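Local coordinates for protein transglutaminase-like enzymes, putative cysteine protease (PDB 3ISR) that is probably a cysteine protease or related hydrolase of the transglutaminase-like superfamily, at residues T150-Y154 against N155-Y159; L49-T52 against P53-I57; D112-P115 against F116-P119; D126-Q129 against K130-Y133; Y22-M25 against S26-F30. All coordinates share one frame; numbering follows the deposited sequence.

Contact 1: residues T150-Y154 against N155-Y159; sequences TDWIY and NNVEY
Asn-156 lies over one face of the Trp-152 indole, four residues further along the same helix. The evidence is the position of its CB, 3.7 Å from the centroid of the six-membered ring of Trp-152 and 12° off the ring normal, a CH-pi contact. The amide continues across the indole, its plane turned 25° from the ring plane, so that the two flat groups are stacked although the side chains cross at about a right angle. Trp-152 presents this face because its CG is anti to the backbone N (chi1 -174°). Ile-153 and Val-157 form a second pair, lying side by side and pointing the same way, with CG2 of Ile-153 4.0 Å from CG2 of Val-157.

The backbone marks a helix end. Asn-155 N donates to Asp-151 O at 3.0 Å, whereas Ile-153 O accepts two donors from the same face of its carbonyl plane: Val-157 N at 3.0 Å and Asn-156 N at 3.3 Å, the latter from well above that plane. Val-157 is the first residue to leave helical angles, and a water donates to both Tyr-154 O and Val-157 O. Around this helix end, Ile-153 and Val-157 pack on Phe-184 and Leu-187 of helix 181-194, and Trp-152 rests on Ile-174 of helix 170-176; beyond it the chain enters strand 158-159, which runs parallel to strand 178-179.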
loop_
_atom_site.group_PDB
_atom_site.type_symbol
_atom_site.label_atom_id
_atom_site.label_comp_id
_atom_site.label_asym_id
_atom_site.label_seq_id
_atom_site.Cartn_x
_atom_site.Cartn_y
_atom_site.Cartn_z
ATOM N N THR B 150 -0.838 -17.737 16.662
ATOM C CA THR B 150 -1.144 -16.891 17.804
ATOM C C THR B 150 0.138 -16.577 18.558
ATOM O O THR B 150 0.371 -15.428 18.964
ATOM C CB THR B 150 -2.188 -17.600 18.708
ATOM O OG1 THR B 150 -3.384 -17.815 17.942
ATOM C CG2 THR B 150 -2.531 -16.756 19.909
ATOM N N ASP B 151 0.980 -17.591 18.733
ATOM C CA ASP B 151 2.245 -17.398 19.428
ATOM C C ASP B 151 3.218 -16.553 18.587
ATOM O O ASP B 151 3.908 -15.675 19.125
ATOM C CB ASP B 151 2.869 -18.746 19.834
ATOM C CG ASP B 151 2.083 -19.454 20.957
ATOM O OD1 ASP B 151 1.231 -18.801 21.627
ATOM O OD2 ASP B 151 2.322 -20.674 21.173
ATOM N N TRP B 152 3.269 -16.797 17.277
ATOM C CA TRP B 152 4.116 -15.975 16.409
ATOM C C TRP B 152 3.738 -14.485 16.537
ATOM O O TRP B 152 4.603 -13.644 16.692
ATOM C CB TRP B 152 4.054 -16.430 14.940
ATOM C CG TRP B 152 5.036 -15.681 14.086
ATOM C CD1 TRP B 152 6.321 -16.037 13.806
ATOM C CD2 TRP B 152 4.820 -14.409 13.448
ATOM N NE1 TRP B 152 6.914 -15.078 13.014
ATOM C CE2 TRP B 152 6.018 -14.062 12.794
ATOM C CE3 TRP B 152 3.725 -13.534 13.373
ATOM C CZ2 TRP B 152 6.153 -12.878 12.050
ATOM C CZ3 TRP B 152 3.860 -12.347 12.642
ATOM C CH2 TRP B 152 5.072 -12.030 11.998
ATOM N N ILE B 153 2.444 -14.174 16.500
ATOM C CA ILE B 153 1.996 -12.784 16.601
ATOM C C ILE B 153 2.420 -12.185 17.945
ATOM O O ILE B 153 2.943 -11.074 18.002
ATOM C CB ILE B 153 0.470 -12.665 16.398
ATOM C CG1 ILE B 153 0.110 -13.082 14.965
ATOM C CG2 ILE B 153 -0.013 -11.232 16.688
ATOM C CD1 ILE B 153 -1.398 -13.294 14.724
ATOM N N TYR B 154 2.203 -12.928 19.022
ATOM C CA TYR B 154 2.579 -12.412 20.344
ATOM C C TYR B 154 4.073 -12.076 20.404
ATOM O O TYR B 154 4.481 -11.032 20.966
ATOM C CB TYR B 154 2.216 -13.401 21.465
ATOM C CG TYR B 154 2.713 -12.885 22.789
ATOM C CD1 TYR B 154 2.060 -11.835 23.440
ATOM C CD2 TYR B 154 3.874 -13.394 23.355
ATOM C CE1 TYR B 154 2.543 -11.312 24.627
ATOM C CE2 TYR B 154 4.364 -12.882 24.564
ATOM C CZ TYR B 154 3.689 -11.844 25.186
ATOM O OH TYR B 154 4.161 -11.336 26.375
ATOM N N ASN B 155 4.876 -12.969 19.824
ATOM C CA ASN B 155 6.325 -12.850 19.868
ATOM C C ASN B 155 6.933 -11.878 18.856
ATOM O O ASN B 155 8.077 -11.468 19.009
ATOM C CB ASN B 155 6.970 -14.238 19.732
ATOM C CG ASN B 155 6.739 -15.111 20.955
ATOM O OD1 ASN B 155 6.389 -16.283 20.835
ATOM N ND2 ASN B 155 6.940 -14.545 22.133
ATOM N N ASN B 156 6.172 -11.484 17.835
ATOM C CA ASN B 156 6.762 -10.726 16.741
ATOM C C ASN B 156 6.069 -9.408 16.420
ATOM O O ASN B 156 6.498 -8.701 15.516
ATOM C CB ASN B 156 6.862 -11.602 15.491
ATOM C CG ASN B 156 7.772 -12.770 15.696
ATOM O OD1 ASN B 156 7.319 -13.888 15.966
ATOM N ND2 ASN B 156 9.066 -12.520 15.635
ATOM N N VAL B 157 5.019 -9.086 17.177
ATOM C CA VAL B 157 4.268 -7.847 17.022
ATOM C C VAL B 157 4.196 -7.207 18.406
ATOM O O VAL B 157 3.766 -7.841 19.380
ATOM C CB VAL B 157 2.816 -8.099 16.488
ATOM C CG1 VAL B 157 2.038 -6.777 16.375
ATOM C CG2 VAL B 157 2.835 -8.824 15.116
ATOM N N GLU B 158 4.622 -5.953 18.495
ATOM C CA GLU B 158 4.637 -5.235 19.772
ATOM C C GLU B 158 3.271 -4.680 20.088
ATOM O O GLU B 158 2.611 -4.137 19.209
ATOM C CB GLU B 158 5.613 -4.073 19.705
ATOM C CG GLU B 158 6.982 -4.508 19.257
ATOM C CD GLU B 158 8.069 -3.551 19.677
ATOM O OE1 GLU B 158 7.764 -2.483 20.257
ATOM O OE2 GLU B 158 9.240 -3.881 19.421
ATOM N N TYR B 159 2.853 -4.776 21.346
ATOM C CA TYR B 159 1.609 -4.150 21.727
ATOM C C TYR B 159 1.884 -2.678 22.076
ATOM O O TYR B 159 2.559 -2.386 23.056
ATOM C CB TYR B 159 0.936 -4.886 22.891
ATOM C CG TYR B 159 -0.437 -4.315 23.204
ATOM C CD1 TYR B 159 -1.599 -4.955 22.782
ATOM C CD2 TYR B 159 -0.560 -3.118 23.911
ATOM C CE1 TYR B 159 -2.859 -4.409 23.052
ATOM C CE2 TYR B 159 -1.794 -2.571 24.193
ATOM C CZ TYR B 159 -2.940 -3.217 23.766
ATOM O OH TYR B 159 -4.151 -2.639 24.074
HETATM O O HOH W 1 2.937 -8.929 21.803
#

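Contact 2: residues L49-T52 against P53-I57; sequences LIVT and PPIEI
Val-51 and Leu-49 meet the returning chain mainly through apolar side-chain carbons, and no hydrogen bond joins residues 49-52 to 53-57. CG1 of Val-51, placed anti to the backbone N (chi1 -179°), lies 3.9 Å from CB of Ile-55. Its other branch, CG2, faces CD1 of Ile-57 at 4.2 Å. That same CD1 of Ile-57 meets CD2 of Leu-49 at 4.0 Å, the two side chains reaching toward each other tip to tip. One delta carbon of Ile-57 thus touches both inward-pointing residues of the strand.

The reversal that brings these groups together is a cis-proline turn over Val-51 to Pro-54, at the end of strand 43-52. The peptide bond between Thr-52 and Pro-53 is cis, their CA atoms only 3.0 Å apart. CA of Val-51 is 5.0 Å from CA of Pro-54 with no closing hydrogen bond, which together with the backbone angles of Thr-52 and Pro-53 fits a type VIb turn. A CA-H...O contact from Pro-54 CA to Val-51 O, at 3.5 Å, accompanies the bend. Two prolines in succession leave no backbone N-H at positions 53 and 54 to pair with Val-51 O.

Further out, the strand side is held by backbone hydrogen bonds of Ile-50 with Ser-83 and of Thr-52 with Ser-81, on strand 78-96. Phe-80 of that strand packs against Pro-53 and Ile-55, while Leu-72 of strand 69-74 touches both Ile-55 and Ile-57.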
loop_
_atom_site.group_PDB
_atom_site.type_symbol
_atom_site.label_atom_id
_atom_site.label_comp_id
_atom_site.label_asym_id
_atom_site.label_seq_id
_atom_site.Cartn_x
_atom_site.Cartn_y
_atom_site.Cartn_z
ATOM N N LEU B 49 -29.673 0.449 29.757
ATOM C CA LEU B 49 -29.051 1.391 28.826
ATOM C C LEU B 49 -29.584 2.814 29.035
ATOM O O LEU B 49 -30.780 3.064 28.866
ATOM C CB LEU B 49 -29.296 0.948 27.371
ATOM C CG LEU B 49 -28.710 1.819 26.264
ATOM C CD1 LEU B 49 -27.200 1.591 26.159
ATOM C CD2 LEU B 49 -29.396 1.498 24.946
ATOM N N ILE B 50 -28.700 3.739 29.421
ATOM C CA ILE B 50 -29.090 5.124 29.724
ATOM C C ILE B 50 -28.367 6.121 28.830
ATOM O O ILE B 50 -27.138 6.141 28.791
ATOM C CB ILE B 50 -28.782 5.506 31.208
ATOM C CG1 ILE B 50 -29.402 4.500 32.196
ATOM C CG2 ILE B 50 -29.216 6.952 31.513
ATOM C CD1 ILE B 50 -30.905 4.242 32.004
ATOM N N VAL B 51 -29.134 6.956 28.135
ATOM C CA VAL B 51 -28.577 8.050 27.329
ATOM C C VAL B 51 -28.793 9.389 28.071
ATOM O O VAL B 51 -29.902 9.683 28.520
ATOM C CB VAL B 51 -29.197 8.081 25.903
ATOM C CG1 VAL B 51 -28.595 9.209 25.070
ATOM C CG2 VAL B 51 -28.980 6.729 25.171
ATOM N N THR B 52 -27.730 10.180 28.216
ATOM C CA THR B 52 -27.825 11.508 28.839
ATOM C C THR B 52 -27.455 12.596 27.838
ATOM O O THR B 52 -26.317 12.638 27.404
ATOM C CB THR B 52 -26.875 11.627 30.046
ATOM O OG1 THR B 52 -27.181 10.600 30.991
ATOM C CG2 THR B 52 -27.009 13.013 30.722
ATOM N N PRO B 53 -28.404 13.487 27.477
ATOM C CA PRO B 53 -29.826 13.546 27.834
ATOM C C PRO B 53 -30.578 12.450 27.088
ATOM O O PRO B 53 -29.983 11.812 26.221
ATOM C CB PRO B 53 -30.250 14.927 27.320
ATOM C CG PRO B 53 -29.376 15.155 26.138
ATOM C CD PRO B 53 -28.040 14.583 26.558
ATOM N N PRO B 54 -31.862 12.216 27.413
ATOM C CA PRO B 54 -32.518 11.105 26.705
ATOM C C PRO B 54 -32.584 11.369 25.202
ATOM O O PRO B 54 -33.139 12.374 24.772
ATOM C CB PRO B 54 -33.926 11.056 27.314
ATOM C CG PRO B 54 -33.888 11.946 28.531
ATOM C CD PRO B 54 -32.781 12.930 28.318
ATOM N N ILE B 55 -31.958 10.513 24.414
ATOM C CA ILE B 55 -32.112 10.574 22.957
ATOM C C ILE B 55 -32.757 9.272 22.511
ATOM O O ILE B 55 -32.391 8.202 23.004
ATOM C CB ILE B 55 -30.761 10.794 22.222
ATOM C CG1 ILE B 55 -30.197 12.182 22.521
ATOM C CG2 ILE B 55 -30.926 10.623 20.703
ATOM C CD1 ILE B 55 -28.698 12.277 22.326
ATOM N N GLU B 56 -33.723 9.381 21.601
ATOM C CA GLU B 56 -34.415 8.240 21.006
ATOM C C GLU B 56 -33.382 7.248 20.466
ATOM O O GLU B 56 -32.440 7.637 19.775
ATOM C CB GLU B 56 -35.337 8.741 19.877
ATOM C CG GLU B 56 -36.084 7.660 19.075
ATOM C CD GLU B 56 -37.025 8.250 18.016
ATOM O OE1 GLU B 56 -37.857 9.120 18.361
ATOM O OE2 GLU B 56 -36.945 7.840 16.838
ATOM N N ILE B 57 -33.557 5.974 20.791
ATOM C CA ILE B 57 -32.570 4.954 20.433
ATOM C C ILE B 57 -33.264 3.669 19.967
ATOM O O ILE B 57 -34.299 3.298 20.509
ATOM C CB ILE B 57 -31.552 4.738 21.599
ATOM C CG1 ILE B 57 -30.428 3.783 21.191
ATOM C CG2 ILE B 57 -32.253 4.281 22.883
ATOM C CD1 ILE B 57 -29.122 4.070 21.899
#

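Contact 3: residues D112-P115 against F116-P119; sequences DIIP and FLFP
Three successive i to i+3 backbone bonds wind residues 113-118 into a 3-10 turn: Phe-116 N to Ile-113 O and Leu-117 N to Ile-114 O, each 3.0 Å, then Phe-118 N to Pro-115 O at 3.2 Å. The last two donors stand 46° and 53° out of their acceptors' carbonyl planes, consistent with the tight winding. The Phe-116 ring turns back along the chain, CG anti to its carbonyl carbon (chi1 -60°), and sets its edge against two carbonyl oxygens; CE2 of Phe-116 is 3.5 Å from Asp-112 O, and Ile-113 O also lies near the ring plane. With an alanine here, those two oxygens would probably lose the aromatic edge beside them, and a gap would be likely to open next to the start of the turn.

Ile-114 serves the other two side chains with separate branches. Its CG2 lies 3.6 Å from CE2 of Phe-118, in the plane of that ring and at its edge, the two residues side by side. Its CD1 meets CD1 of Leu-117 at 4.1 Å. Tyr-62 of the third subunit packs on Ile-114 and Pro-115, while Leu-117 touches Pro-198 of its own chain. A water donating to both Pro-115 O and Phe-118 O bridges the last turn. The repeated i+3 pairing identifies a short 3-10 helix, set in the long connection between strand 78-96 and helix 129-136.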
loop_
_atom_site.group_PDB
_atom_site.type_symbol
_atom_site.label_atom_id
_atom_site.label_comp_id
_atom_site.label_asym_id
_atom_site.label_seq_id
_atom_site.Cartn_x
_atom_site.Cartn_y
_atom_site.Cartn_z
ATOM N N ASP B 112 -23.016 -21.684 6.612
ATOM C CA ASP B 112 -22.745 -20.473 7.393
ATOM C C ASP B 112 -21.300 -20.294 7.900
ATOM O O ASP B 112 -20.932 -19.212 8.395
ATOM C CB ASP B 112 -23.807 -20.233 8.490
ATOM C CG ASP B 112 -23.717 -21.198 9.678
ATOM O OD1 ASP B 112 -22.994 -22.220 9.643
ATOM O OD2 ASP B 112 -24.420 -20.919 10.679
ATOM N N ILE B 113 -20.481 -21.329 7.745
ATOM C CA ILE B 113 -19.041 -21.239 8.093
ATOM C C ILE B 113 -18.213 -20.740 6.909
ATOM O O ILE B 113 -17.237 -20.026 7.079
ATOM C CB ILE B 113 -18.490 -22.608 8.555
ATOM C CG1 ILE B 113 -19.384 -23.206 9.647
ATOM C CG2 ILE B 113 -17.035 -22.515 9.040
ATOM C CD1 ILE B 113 -19.581 -22.321 10.843
ATOM N N ILE B 114 -18.644 -21.096 5.705
ATOM C CA ILE B 114 -17.878 -20.822 4.483
ATOM C C ILE B 114 -17.403 -19.370 4.340
ATOM O O ILE B 114 -16.260 -19.157 3.963
ATOM C CB ILE B 114 -18.654 -21.280 3.230
ATOM C CG1 ILE B 114 -18.876 -22.801 3.279
ATOM C CG2 ILE B 114 -17.932 -20.844 1.936
ATOM C CD1 ILE B 114 -17.611 -23.627 3.174
ATOM N N PRO B 115 -18.271 -18.375 4.629
ATOM C CA PRO B 115 -17.839 -16.978 4.446
ATOM C C PRO B 115 -16.560 -16.624 5.205
ATOM O O PRO B 115 -15.814 -15.745 4.772
ATOM C CB PRO B 115 -19.036 -16.172 4.989
ATOM C CG PRO B 115 -20.196 -17.063 4.767
ATOM C CD PRO B 115 -19.694 -18.451 5.022
ATOM N N PHE B 116 -16.272 -17.343 6.293
ATOM C CA PHE B 116 -15.134 -17.017 7.133
ATOM C C PHE B 116 -13.820 -17.592 6.613
ATOM O O PHE B 116 -12.784 -17.490 7.254
ATOM C CB PHE B 116 -15.436 -17.399 8.591
ATOM C CG PHE B 116 -16.631 -16.670 9.132
ATOM C CD1 PHE B 116 -16.526 -15.332 9.494
ATOM C CD2 PHE B 116 -17.884 -17.302 9.209
ATOM C CE1 PHE B 116 -17.641 -14.617 9.978
ATOM C CE2 PHE B 116 -19.022 -16.596 9.686
ATOM C CZ PHE B 116 -18.886 -15.243 10.071
ATOM N N LEU B 117 -13.869 -18.179 5.418
ATOM C CA LEU B 117 -12.662 -18.563 4.701
ATOM C C LEU B 117 -12.153 -17.430 3.792
ATOM O O LEU B 117 -11.041 -17.505 3.259
ATOM C CB LEU B 117 -12.955 -19.808 3.835
ATOM C CG LEU B 117 -13.124 -21.148 4.575
ATOM C CD1 LEU B 117 -13.841 -22.192 3.692
ATOM C CD2 LEU B 117 -11.763 -21.673 5.046
ATOM N N PHE B 118 -12.978 -16.410 3.569
ATOM C CA PHE B 118 -12.695 -15.401 2.540
ATOM C C PHE B 118 -12.094 -14.118 3.082
ATOM O O PHE B 118 -12.298 -13.785 4.254
ATOM C CB PHE B 118 -13.946 -15.133 1.698
ATOM C CG PHE B 118 -14.340 -16.332 0.888
ATOM C CD1 PHE B 118 -13.656 -16.647 -0.274
ATOM C CD2 PHE B 118 -15.321 -17.196 1.349
ATOM C CE1 PHE B 118 -13.993 -17.805 -1.026
ATOM C CE2 PHE B 118 -15.670 -18.342 0.629
ATOM C CZ PHE B 118 -15.011 -18.651 -0.553
ATOM N N PRO B 119 -11.302 -13.422 2.250
ATOM C CA PRO B 119 -10.705 -12.160 2.715
ATOM C C PRO B 119 -11.796 -11.151 3.045
ATOM O O PRO B 119 -12.895 -11.194 2.445
ATOM C CB PRO B 119 -9.906 -11.664 1.506
ATOM C CG PRO B 119 -9.891 -12.797 0.489
ATOM C CD PRO B 119 -10.970 -13.754 0.845
HETATM O O HOH W 2 -14.622 -13.409 5.519
#

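Contact 4: residues D126-Q129 against K130-Y133; sequences DKLQ and KLAY
Ala-132 closes the first turn of the helix on Leu-128: its N donates to Leu-128 O at 2.9 Å, and its CB rests 3.3 Å from the same oxygen. Tyr-133 N repeats the pattern with Gln-129 O at 3.0 Å.

The Gln-129 side chain can be followed outward. CB lies beside the next peptide, 3.1 Å from Lys-130 N. CG is anti to the carbonyl carbon (chi1 -59°), which carries the chain back toward the preceding residues, and CD continues extended from it. At the tip, NE2 donates to Asp-126 O at 3.3 Å; the bond is long but nearly straight, 176° at the hydrogen, and the acceptor lies 2° from the amide plane. This bond ties the first helical residue to the preceding 3-10 turn.

Leu-128 and Leu-131 make a looser apolar contact, CD2 to CD1 at 4.4 Å, and both also touch Ile-174 of helix 170-176. Lys-130 directs its NZ to a salt bridge with Glu-158 of the second subunit, whereas the Asp-126 carboxylate pairs with Arg-121 and Tyr-122 of the third. A water links the two segments, accepting from Leu-131 N at 3.0 Å and donating to Lys-127 O. Leu-128 occupies the N-cap position of helix 129-136, and as a leucine it offers no side-chain cap; in this helix N-terminus the N-H of Leu-131 is instead met by the water.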
loop_
_atom_site.group_PDB
_atom_site.type_symbol
_atom_site.label_atom_id
_atom_site.label_comp_id
_atom_site.label_asym_id
_atom_site.label_seq_id
_atom_site.Cartn_x
_atom_site.Cartn_y
_atom_site.Cartn_z
ATOM N N ASP B 126 -5.882 -13.199 1.077
ATOM C CA ASP B 126 -5.453 -13.522 -0.276
ATOM C C ASP B 126 -4.081 -12.917 -0.629
ATOM O O ASP B 126 -3.448 -13.375 -1.558
ATOM C CB ASP B 126 -6.534 -13.099 -1.295
ATOM C CG ASP B 126 -6.827 -11.602 -1.264
ATOM O OD1 ASP B 126 -6.984 -11.029 -0.171
ATOM O OD2 ASP B 126 -6.904 -10.995 -2.353
ATOM N N LYS B 127 -3.630 -11.887 0.084
ATOM C CA LYS B 127 -2.295 -11.317 -0.166
ATOM C C LYS B 127 -1.213 -11.956 0.695
ATOM O O LYS B 127 -0.026 -11.605 0.597
ATOM C CB LYS B 127 -2.297 -9.810 0.072
ATOM C CG LYS B 127 -3.158 -9.043 -0.952
ATOM C CD LYS B 127 -3.110 -7.539 -0.703
ATOM C CE LYS B 127 -2.374 -6.793 -1.805
ATOM N NZ LYS B 127 -2.646 -5.327 -1.710
ATOM N N LEU B 128 -1.630 -12.871 1.552
ATOM C CA LEU B 128 -0.716 -13.439 2.555
ATOM C C LEU B 128 -0.548 -14.958 2.455
ATOM O O LEU B 128 0.022 -15.572 3.349
ATOM C CB LEU B 128 -1.188 -13.030 3.968
ATOM C CG LEU B 128 -1.148 -11.527 4.274
ATOM C CD1 LEU B 128 -1.798 -11.206 5.622
ATOM C CD2 LEU B 128 0.282 -10.995 4.244
ATOM N N GLN B 129 -1.008 -15.561 1.360
ATOM C CA GLN B 129 -0.934 -17.028 1.222
ATOM C C GLN B 129 0.507 -17.586 1.216
ATOM O O GLN B 129 0.807 -18.553 1.918
ATOM C CB GLN B 129 -1.665 -17.512 -0.044
ATOM C CG GLN B 129 -3.142 -17.154 -0.141
ATOM C CD GLN B 129 -3.734 -17.525 -1.508
ATOM O OE1 GLN B 129 -3.967 -18.697 -1.790
ATOM N NE2 GLN B 129 -3.970 -16.518 -2.360
ATOM N N LYS B 130 1.396 -16.988 0.418
ATOM C CA LYS B 130 2.779 -17.490 0.359
ATOM C C LYS B 130 3.465 -17.330 1.678
ATOM O O LYS B 130 4.110 -18.252 2.149
ATOM C CB LYS B 130 3.591 -16.799 -0.724
ATOM C CG LYS B 130 3.587 -17.550 -2.018
ATOM C CD LYS B 130 4.630 -17.000 -2.966
ATOM C CE LYS B 130 4.389 -17.517 -4.368
ATOM N NZ LYS B 130 4.499 -19.010 -4.406
ATOM N N LEU B 131 3.301 -16.148 2.273
ATOM C CA LEU B 131 3.889 -15.833 3.569
ATOM C C LEU B 131 3.421 -16.814 4.636
ATOM O O LEU B 131 4.239 -17.340 5.375
ATOM C CB LEU B 131 3.556 -14.386 3.991
ATOM C CG LEU B 131 4.061 -13.873 5.353
ATOM C CD1 LEU B 131 4.331 -12.363 5.294
ATOM C CD2 LEU B 131 3.081 -14.204 6.512
ATOM N N ALA B 132 2.109 -17.043 4.718
ATOM C CA ALA B 132 1.554 -17.931 5.752
ATOM C C ALA B 132 2.024 -19.365 5.566
ATOM O O ALA B 132 2.315 -20.057 6.542
ATOM C CB ALA B 132 0.029 -17.876 5.770
ATOM N N TYR B 133 2.081 -19.817 4.320
ATOM C CA TYR B 133 2.563 -21.162 4.045
ATOM C C TYR B 133 4.033 -21.281 4.433
ATOM O O TYR B 133 4.438 -22.261 5.034
ATOM C CB TYR B 133 2.376 -21.562 2.572
ATOM C CG TYR B 133 2.735 -23.021 2.335
ATOM C CD1 TYR B 133 1.880 -24.044 2.756
ATOM C CD2 TYR B 133 3.935 -23.378 1.707
ATOM C CE1 TYR B 133 2.211 -25.399 2.552
ATOM C CE2 TYR B 133 4.274 -24.722 1.497
ATOM C CZ TYR B 133 3.406 -25.723 1.922
ATOM O OH TYR B 133 3.725 -27.047 1.718
HETATM O O HOH W 3 2.268 -13.796 0.816
#

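Contact 5: residues Y22-M25 against S26-F30; sequences YQVM and SPTTF
The Tyr-22 ring carries CE1 of Phe-30 over the centre of one face, 3.7 Å above its plane. The centroids are 4.9 Å apart and the planes meet at 55°, an inclined edge-to-face pair in which Phe-30 supplies the edge. At the edge of the Phe-30 ring, near its plane, lies CG2 of Val-24, 4.2 Å from CZ. The Phe-30 CG sits anti to the carbonyl carbon (chi1 -65°), tilting the ring back along its strand toward the turn, where CZ can meet Val-24 while CE1 covers Tyr-22. A serine in place of Tyr-22 would probably leave the Phe-30 edge without its aromatic face and open a gap between the strands.

Nearer the turn, Val-24 CG1 lies 3.7 Å from Thr-28 OG1. That hydroxyl donates to Ser-26 O at 2.6 Å, from above the carbonyl plane, and ties residue 28 back to 26 at the far side of the turn; Asn-260 binds it through its backbone N and Ser-26 OG through its side chain. Strands 12-24 and 28-32 run at 149° to each other with axes 9.8 Å apart, and no hydrogen bond joins residues 22-25 to 26-30: the two strands belong to different sheets, and Phe-80 meets both rings. The chemistry thus divides by position, with polar groups fixing the connection while aromatic and aliphatic groups fill the space between the facing sheets.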
loop_
_atom_site.group_PDB
_atom_site.type_symbol
_atom_site.label_atom_id
_atom_site.label_comp_id
_atom_site.label_asym_id
_atom_site.label_seq_id
_atom_site.Cartn_x
_atom_site.Cartn_y
_atom_site.Cartn_z
ATOM N N TYR B 22 -19.711 11.796 23.912
ATOM C CA TYR B 22 -19.321 12.405 22.637
ATOM C C TYR B 22 -19.589 13.903 22.562
ATOM O O TYR B 22 -20.591 14.382 23.085
ATOM C CB TYR B 22 -20.083 11.747 21.491
ATOM C CG TYR B 22 -19.607 10.363 21.204
ATOM C CD1 TYR B 22 -18.547 10.149 20.326
ATOM C CD2 TYR B 22 -20.196 9.267 21.821
ATOM C CE1 TYR B 22 -18.090 8.873 20.061
ATOM C CE2 TYR B 22 -19.750 7.990 21.561
ATOM C CZ TYR B 22 -18.695 7.803 20.678
ATOM O OH TYR B 22 -18.240 6.537 20.411
ATOM N N GLN B 23 -18.682 14.625 21.912
ATOM C CA GLN B 23 -18.950 15.978 21.451
ATOM C C GLN B 23 -19.342 15.849 19.983
ATOM O O GLN B 23 -18.619 15.249 19.200
ATOM C CB GLN B 23 -17.715 16.872 21.600
ATOM N N VAL B 24 -20.485 16.419 19.622
ATOM C CA VAL B 24 -21.024 16.309 18.271
ATOM C C VAL B 24 -20.810 17.648 17.552
ATOM O O VAL B 24 -21.286 18.685 18.019
ATOM C CB VAL B 24 -22.521 15.900 18.317
ATOM C CG1 VAL B 24 -23.102 15.728 16.921
ATOM C CG2 VAL B 24 -22.701 14.607 19.127
HETATM N N MSE B 25 -20.073 17.616 16.439
HETATM C CA MSE B 25 -19.697 18.824 15.679
HETATM C C MSE B 25 -20.728 19.207 14.622
HETATM O O MSE B 25 -20.994 20.388 14.397
HETATM C CB MSE B 25 -18.334 18.636 14.995
HETATM C CG MSE B 25 -17.168 18.402 15.942
HETATM SE SE MSE B 25 -16.974 19.857 17.232
HETATM C CE MSE B 25 -16.607 21.372 16.031
ATOM N N SER B 26 -21.282 18.198 13.957
ATOM C CA SER B 26 -22.272 18.380 12.901
ATOM C C SER B 26 -23.377 17.338 13.129
ATOM O O SER B 26 -23.220 16.486 13.999
ATOM C CB SER B 26 -21.609 18.222 11.526
ATOM O OG SER B 26 -20.973 16.966 11.421
ATOM N N PRO B 27 -24.500 17.411 12.378
ATOM C CA PRO B 27 -25.563 16.408 12.577
ATOM C C PRO B 27 -25.045 14.994 12.298
ATOM O O PRO B 27 -24.523 14.724 11.214
ATOM C CB PRO B 27 -26.626 16.808 11.543
ATOM C CG PRO B 27 -26.330 18.247 11.218
ATOM C CD PRO B 27 -24.843 18.359 11.303
ATOM N N THR B 28 -25.168 14.112 13.284
ATOM C CA THR B 28 -24.443 12.842 13.257
ATOM C C THR B 28 -25.337 11.685 13.669
ATOM O O THR B 28 -26.105 11.801 14.625
ATOM C CB THR B 28 -23.211 12.912 14.199
ATOM O OG1 THR B 28 -22.355 13.992 13.794
ATOM C CG2 THR B 28 -22.427 11.620 14.176
ATOM N N THR B 29 -25.235 10.581 12.938
ATOM C CA THR B 29 -25.862 9.319 13.322
ATOM C C THR B 29 -24.803 8.354 13.845
ATOM O O THR B 29 -23.715 8.245 13.264
ATOM C CB THR B 29 -26.638 8.696 12.136
ATOM O OG1 THR B 29 -27.746 9.538 11.826
ATOM C CG2 THR B 29 -27.170 7.293 12.478
ATOM N N PHE B 30 -25.123 7.686 14.955
ATOM C CA PHE B 30 -24.231 6.711 15.584
ATOM C C PHE B 30 -24.854 5.342 15.492
ATOM O O PHE B 30 -26.068 5.186 15.665
ATOM C CB PHE B 30 -24.044 7.037 17.070
ATOM C CG PHE B 30 -23.340 8.325 17.322
ATOM C CD1 PHE B 30 -21.993 8.334 17.662
ATOM C CD2 PHE B 30 -24.020 9.533 17.225
ATOM C CE1 PHE B 30 -21.335 9.540 17.911
ATOM C CE2 PHE B 30 -23.371 10.733 17.461
ATOM C CZ PHE B 30 -22.019 10.733 17.798
#

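Contacts 2 and 5 lie in the bacterial transglutaminase N-terminal domain, centres 14 Å apart; contact 5 joins two strands, contact 2 a strand and the loop that follows it, both through apolar side chains without a hydrogen bond across the segments. Contact 5 is buried and aromatic, contact 2 aliphatic and at the surface; Phe-80 packs against both. Contacts 1, 3 and 4 are partly buried and held chiefly by helical backbone bonds: a helix end in contact 1, a helix start in contact 4, a 3-10 turn in contact 3. Contacts 3 and 4 touch directly through Pro-119 and Asp-126 and both meet the third subunit, whereas contacts 1 and 4 share the second.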